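Local coordinates for protein [4Fe-4S]-dependent U34-ARNt thiolase (Methanococcus maripaludis, PDB 6SCY) that probably transfers sulfur to uridine 34 of tRNA, using a [4Fe-4S] cluster and ATP, at residues 171-182 / 259-269. Sequence-based numbering, arbitrary orientation.
Sequences LDDVAQAVMMNY and KYSIVRGYERL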
loop_
_atom_site.group_PDB
_atom_site.type_symbol
_atom_site.label_atom_id
_atom_site.label_comp_id
_atom_site.label_asym_id
_atom_site.label_seq_id
_atom_site.Cartn_x
_atom_site.Cartn_y
_atom_site.Cartn_z
ATOM N N LEU A 171 12.055 -10.045 -6.594
ATOM C CA LEU A 171 11.132 -8.908 -6.725
ATOM C C LEU A 171 9.712 -9.245 -6.295
ATOM O O LEU A 171 9.098 -8.447 -5.577
ATOM C CB LEU A 171 11.161 -8.308 -8.139
ATOM C CG LEU A 171 10.373 -7.014 -8.368
ATOM C CD1 LEU A 171 10.901 -5.871 -7.513
ATOM C CD2 LEU A 171 10.407 -6.620 -9.826
ATOM N N ASP A 172 9.207 -10.440 -6.705
ATOM C CA ASP A 172 7.878 -10.941 -6.346
ATOM C C ASP A 172 7.777 -11.082 -4.827
ATOM O O ASP A 172 6.860 -10.502 -4.255
ATOM C CB ASP A 172 7.573 -12.273 -7.045
ATOM C CG ASP A 172 7.040 -12.156 -8.456
ATOM O OD1 ASP A 172 7.824 -11.792 -9.362
ATOM O OD2 ASP A 172 5.849 -12.465 -8.665
ATOM N N ASP A 173 8.761 -11.767 -4.173
ATOM C CA ASP A 173 8.863 -11.966 -2.713
ATOM C C ASP A 173 8.754 -10.652 -1.928
ATOM O O ASP A 173 8.071 -10.598 -0.902
ATOM C CB ASP A 173 10.212 -12.620 -2.346
ATOM C CG ASP A 173 10.290 -14.113 -2.537
ATOM O OD1 ASP A 173 10.021 -14.848 -1.567
ATOM O OD2 ASP A 173 10.647 -14.546 -3.641
ATOM N N VAL A 174 9.455 -9.606 -2.414
ATOM C CA VAL A 174 9.545 -8.270 -1.823
ATOM C C VAL A 174 8.264 -7.448 -2.036
ATOM O O VAL A 174 7.817 -6.809 -1.088
ATOM C CB VAL A 174 10.819 -7.539 -2.308
ATOM C CG1 VAL A 174 10.921 -6.134 -1.726
ATOM C CG2 VAL A 174 12.062 -8.343 -1.950
ATOM N N ALA A 175 7.673 -7.473 -3.254
ATOM C CA ALA A 175 6.430 -6.760 -3.571
ATOM C C ALA A 175 5.254 -7.261 -2.732
ATOM O O ALA A 175 4.429 -6.460 -2.304
ATOM C CB ALA A 175 6.111 -6.897 -5.049
ATOM N N GLN A 176 5.205 -8.583 -2.477
ATOM C CA GLN A 176 4.180 -9.268 -1.693
ATOM C C GLN A 176 4.217 -8.848 -0.239
ATOM O O GLN A 176 3.172 -8.513 0.316
ATOM C CB GLN A 176 4.365 -10.791 -1.783
ATOM C CG GLN A 176 3.957 -11.377 -3.121
ATOM C CD GLN A 176 4.620 -12.695 -3.398
ATOM O OE1 GLN A 176 5.096 -13.392 -2.491
ATOM N NE2 GLN A 176 4.663 -13.065 -4.671
ATOM N N ALA A 177 5.410 -8.900 0.390
ATOM C CA ALA A 177 5.623 -8.536 1.789
ATOM C C ALA A 177 5.251 -7.077 2.069
ATOM O O ALA A 177 4.663 -6.790 3.115
ATOM C CB ALA A 177 7.070 -8.798 2.173
ATOM N N VAL A 178 5.564 -6.172 1.116
ATOM C CA VAL A 178 5.267 -4.742 1.186
ATOM C C VAL A 178 3.748 -4.589 1.179
ATOM O O VAL A 178 3.201 -3.957 2.080
ATOM C CB VAL A 178 5.962 -3.957 0.039
ATOM C CG1 VAL A 178 5.356 -2.576 -0.141
ATOM C CG2 VAL A 178 7.463 -3.844 0.273
ATOM N N MET A 179 3.075 -5.231 0.205
ATOM C CA MET A 179 1.621 -5.222 0.048
ATOM C C MET A 179 0.922 -5.812 1.270
ATOM O O MET A 179 -0.116 -5.289 1.665
ATOM C CB MET A 179 1.207 -5.961 -1.236
ATOM C CG MET A 179 -0.162 -5.570 -1.763
ATOM S SD MET A 179 -0.228 -3.925 -2.539
ATOM C CE MET A 179 -1.484 -4.210 -3.729
ATOM N N MET A 180 1.494 -6.877 1.877
ATOM C CA MET A 180 0.953 -7.516 3.084
ATOM C C MET A 180 0.977 -6.513 4.241
ATOM O O MET A 180 -0.038 -6.336 4.912
ATOM C CB MET A 180 1.744 -8.790 3.446
ATOM C CG MET A 180 1.319 -10.016 2.663
ATOM S SD MET A 180 2.335 -11.496 2.967
ATOM C CE MET A 180 1.649 -12.068 4.492
ATOM N N ASN A 181 2.123 -5.813 4.416
ATOM C CA ASN A 181 2.351 -4.782 5.433
ATOM C C ASN A 181 1.396 -3.591 5.219
ATOM O O ASN A 181 1.008 -2.934 6.186
ATOM C CB ASN A 181 3.828 -4.340 5.407
ATOM C CG ASN A 181 4.174 -3.130 6.248
ATOM O OD1 ASN A 181 4.196 -1.994 5.764
ATOM N ND2 ASN A 181 4.465 -3.345 7.524
ATOM N N TYR A 182 1.009 -3.337 3.957
ATOM C CA TYR A 182 0.082 -2.277 3.568
ATOM C C TYR A 182 -1.353 -2.681 3.935
ATOM O O TYR A 182 -2.028 -1.913 4.619
ATOM C CB TYR A 182 0.192 -1.995 2.053
ATOM C CG TYR A 182 1.361 -1.145 1.586
ATOM C CD1 TYR A 182 2.188 -0.491 2.497
ATOM C CD2 TYR A 182 1.613 -0.959 0.234
ATOM C CE1 TYR A 182 3.244 0.315 2.069
ATOM C CE2 TYR A 182 2.649 -0.138 -0.206
ATOM C CZ TYR A 182 3.465 0.493 0.714
ATOM O OH TYR A 182 4.482 1.296 0.262
ATOM N N LYS A 259 4.938 -4.271 -9.504
ATOM C CA LYS A 259 5.782 -4.840 -8.448
ATOM C C LYS A 259 6.962 -3.925 -8.133
ATOM O O LYS A 259 7.253 -3.723 -6.960
ATOM C CB LYS A 259 6.280 -6.240 -8.827
ATOM C CG LYS A 259 5.198 -7.301 -8.880
ATOM C CD LYS A 259 5.703 -8.541 -9.590
ATOM C CE LYS A 259 4.633 -9.592 -9.750
ATOM N NZ LYS A 259 5.068 -10.680 -10.669
ATOM N N TYR A 260 7.610 -3.336 -9.162
ATOM C CA TYR A 260 8.717 -2.411 -8.929
ATOM C C TYR A 260 8.260 -1.097 -8.288
ATOM O O TYR A 260 8.921 -0.631 -7.360
ATOM C CB TYR A 260 9.560 -2.146 -10.191
ATOM C CG TYR A 260 10.721 -1.200 -9.932
ATOM C CD1 TYR A 260 11.856 -1.624 -9.242
ATOM C CD2 TYR A 260 10.666 0.135 -10.336
ATOM C CE1 TYR A 260 12.919 -0.753 -8.981
ATOM C CE2 TYR A 260 11.727 1.014 -10.086
ATOM C CZ TYR A 260 12.851 0.566 -9.403
ATOM O OH TYR A 260 13.900 1.423 -9.147
ATOM N N SER A 261 7.151 -0.494 -8.785
ATOM C CA SER A 261 6.628 0.768 -8.249
ATOM C C SER A 261 6.070 0.616 -6.847
ATOM O O SER A 261 6.098 1.583 -6.093
ATOM C CB SER A 261 5.616 1.411 -9.191
ATOM O OG SER A 261 4.383 0.715 -9.202
ATOM N N ILE A 262 5.592 -0.595 -6.486
ATOM C CA ILE A 262 5.102 -0.917 -5.143
ATOM C C ILE A 262 6.312 -0.900 -4.192
ATOM O O ILE A 262 6.245 -0.255 -3.144
ATOM C CB ILE A 262 4.339 -2.272 -5.104
ATOM C CG1 ILE A 262 3.001 -2.184 -5.863
ATOM C CG2 ILE A 262 4.087 -2.713 -3.666
ATOM C CD1 ILE A 262 2.400 -3.555 -6.314
ATOM N N VAL A 263 7.425 -1.567 -4.595
ATOM C CA VAL A 263 8.679 -1.669 -3.839
ATOM C C VAL A 263 9.392 -0.316 -3.751
ATOM O O VAL A 263 9.730 0.108 -2.648
ATOM C CB VAL A 263 9.606 -2.797 -4.366
ATOM C CG1 VAL A 263 10.930 -2.836 -3.603
ATOM C CG2 VAL A 263 8.925 -4.151 -4.293
ATOM N N ARG A 264 9.607 0.366 -4.893
ATOM C CA ARG A 264 10.267 1.678 -4.932
ATOM C C ARG A 264 9.515 2.694 -4.062
ATOM O O ARG A 264 10.140 3.585 -3.478
ATOM C CB ARG A 264 10.415 2.198 -6.373
ATOM C CG ARG A 264 11.609 3.139 -6.539
ATOM C CD ARG A 264 11.404 4.161 -7.655
ATOM N NE ARG A 264 12.297 5.321 -7.523
ATOM C CZ ARG A 264 13.440 5.473 -8.182
ATOM N NH1 ARG A 264 13.852 4.546 -9.038
ATOM N NH2 ARG A 264 14.180 6.558 -7.993
ATOM N N GLY A 265 8.193 2.511 -3.969
ATOM C CA GLY A 265 7.290 3.326 -3.171
ATOM C C GLY A 265 7.504 3.126 -1.689
ATOM O O GLY A 265 7.312 4.058 -0.912
ATOM N N TYR A 266 7.914 1.915 -1.294
ATOM C CA TYR A 266 8.199 1.560 0.095
ATOM C C TYR A 266 9.607 2.018 0.482
ATOM O O TYR A 266 9.841 2.357 1.643
ATOM C CB TYR A 266 8.064 0.044 0.284
ATOM C CG TYR A 266 8.104 -0.410 1.724
ATOM C CD1 TYR A 266 6.945 -0.463 2.490
ATOM C CD2 TYR A 266 9.292 -0.851 2.303
ATOM C CE1 TYR A 266 6.966 -0.922 3.804
ATOM C CE2 TYR A 266 9.329 -1.301 3.621
ATOM C CZ TYR A 266 8.163 -1.334 4.366
ATOM O OH TYR A 266 8.185 -1.790 5.662
ATOM N N GLU A 267 10.543 1.991 -0.487
ATOM C CA GLU A 267 11.936 2.406 -0.313
ATOM C C GLU A 267 11.992 3.905 -0.001
ATOM O O GLU A 267 12.641 4.300 0.967
ATOM C CB GLU A 267 12.765 2.050 -1.558
ATOM C CG GLU A 267 12.992 0.552 -1.711
ATOM C CD GLU A 267 13.682 0.040 -2.961
ATOM O OE1 GLU A 267 13.947 0.841 -3.888
ATOM O OE2 GLU A 267 13.954 -1.183 -3.012
ATOM N N ARG A 268 11.257 4.718 -0.792
ATOM C CA ARG A 268 11.083 6.168 -0.649
ATOM C C ARG A 268 10.347 6.532 0.665
ATOM O O ARG A 268 10.583 7.601 1.227
ATOM C CB ARG A 268 10.263 6.698 -1.832
ATOM C CG ARG A 268 11.058 7.432 -2.906
ATOM C CD ARG A 268 10.143 8.253 -3.809
ATOM N NE ARG A 268 9.605 9.431 -3.122
ATOM C CZ ARG A 268 10.081 10.666 -3.250
ATOM N NH1 ARG A 268 11.095 10.914 -4.072
ATOM N NH2 ARG A 268 9.537 11.665 -2.571
ATOM N N LEU A 269 9.424 5.657 1.117
ATOM C CA LEU A 269 8.622 5.796 2.336
ATOM C C LEU A 269 9.516 5.606 3.558
ATOM O O LEU A 269 9.475 6.430 4.470
ATOM C CB LEU A 269 7.504 4.736 2.324
ATOM C CG LEU A 269 6.322 4.925 3.265
ATOM C CD1 LEU A 269 5.022 4.588 2.562
ATOM C CD2 LEU A 269 6.468 4.060 4.511
#
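Ala175, Val178 and Tyr182 meet Lys259, Ile262, Val263 and Tyr266 in a buried helix-helix contact, where helix 258-270 crosses helix 171-184, which follows strand 164-167 of the parallel sheet. The segment axes approach to 8.9 Å at 60°. Small Ala175 permits close approach: its CA lies 3.7 Å from Val263 CG2, while its CB meets Lys259 CB. One turn on, branched Val178 uses both methyls. Val178 CG1 touches Ile262 CG2 at 3.7 Å, and Val178 CG2, set anti to the carbonyl carbon, makes a CH-pi contact over one face of the Tyr266 ring, 4.1 Å from its centroid. At the edge of that ring lie Asn181 OD1 and Tyr182, whose CE1 is 3.8 Å from Tyr266 CD1. Tyr182 is a knob in the hole formed by Ile262, Gly265, Tyr266 and Leu269, and glycine keeps the floor of that hole low.

At the opposite end, Lys259 runs extended beyond CG, laying CB and CG beside Ala175 CB, while CD and CE run on to Asp172, where NZ reaches OD2 at 2.8 Å, from above the carboxylate plane. Asp249 gives this ammonium a second salt bridge, which would offset the closeness of the two acids; Asp172 OD1 takes the backbone N-H of Glu214. Neighbouring Asp173 belongs to the predicted ATP site. The arrangement is a steeply crossed helix pair in which one side chain, Tyr182, packs as a knob into a hole, joining helix 171-184 of the PP-loop (HUP-type) alpha/beta fold to helix 258-270.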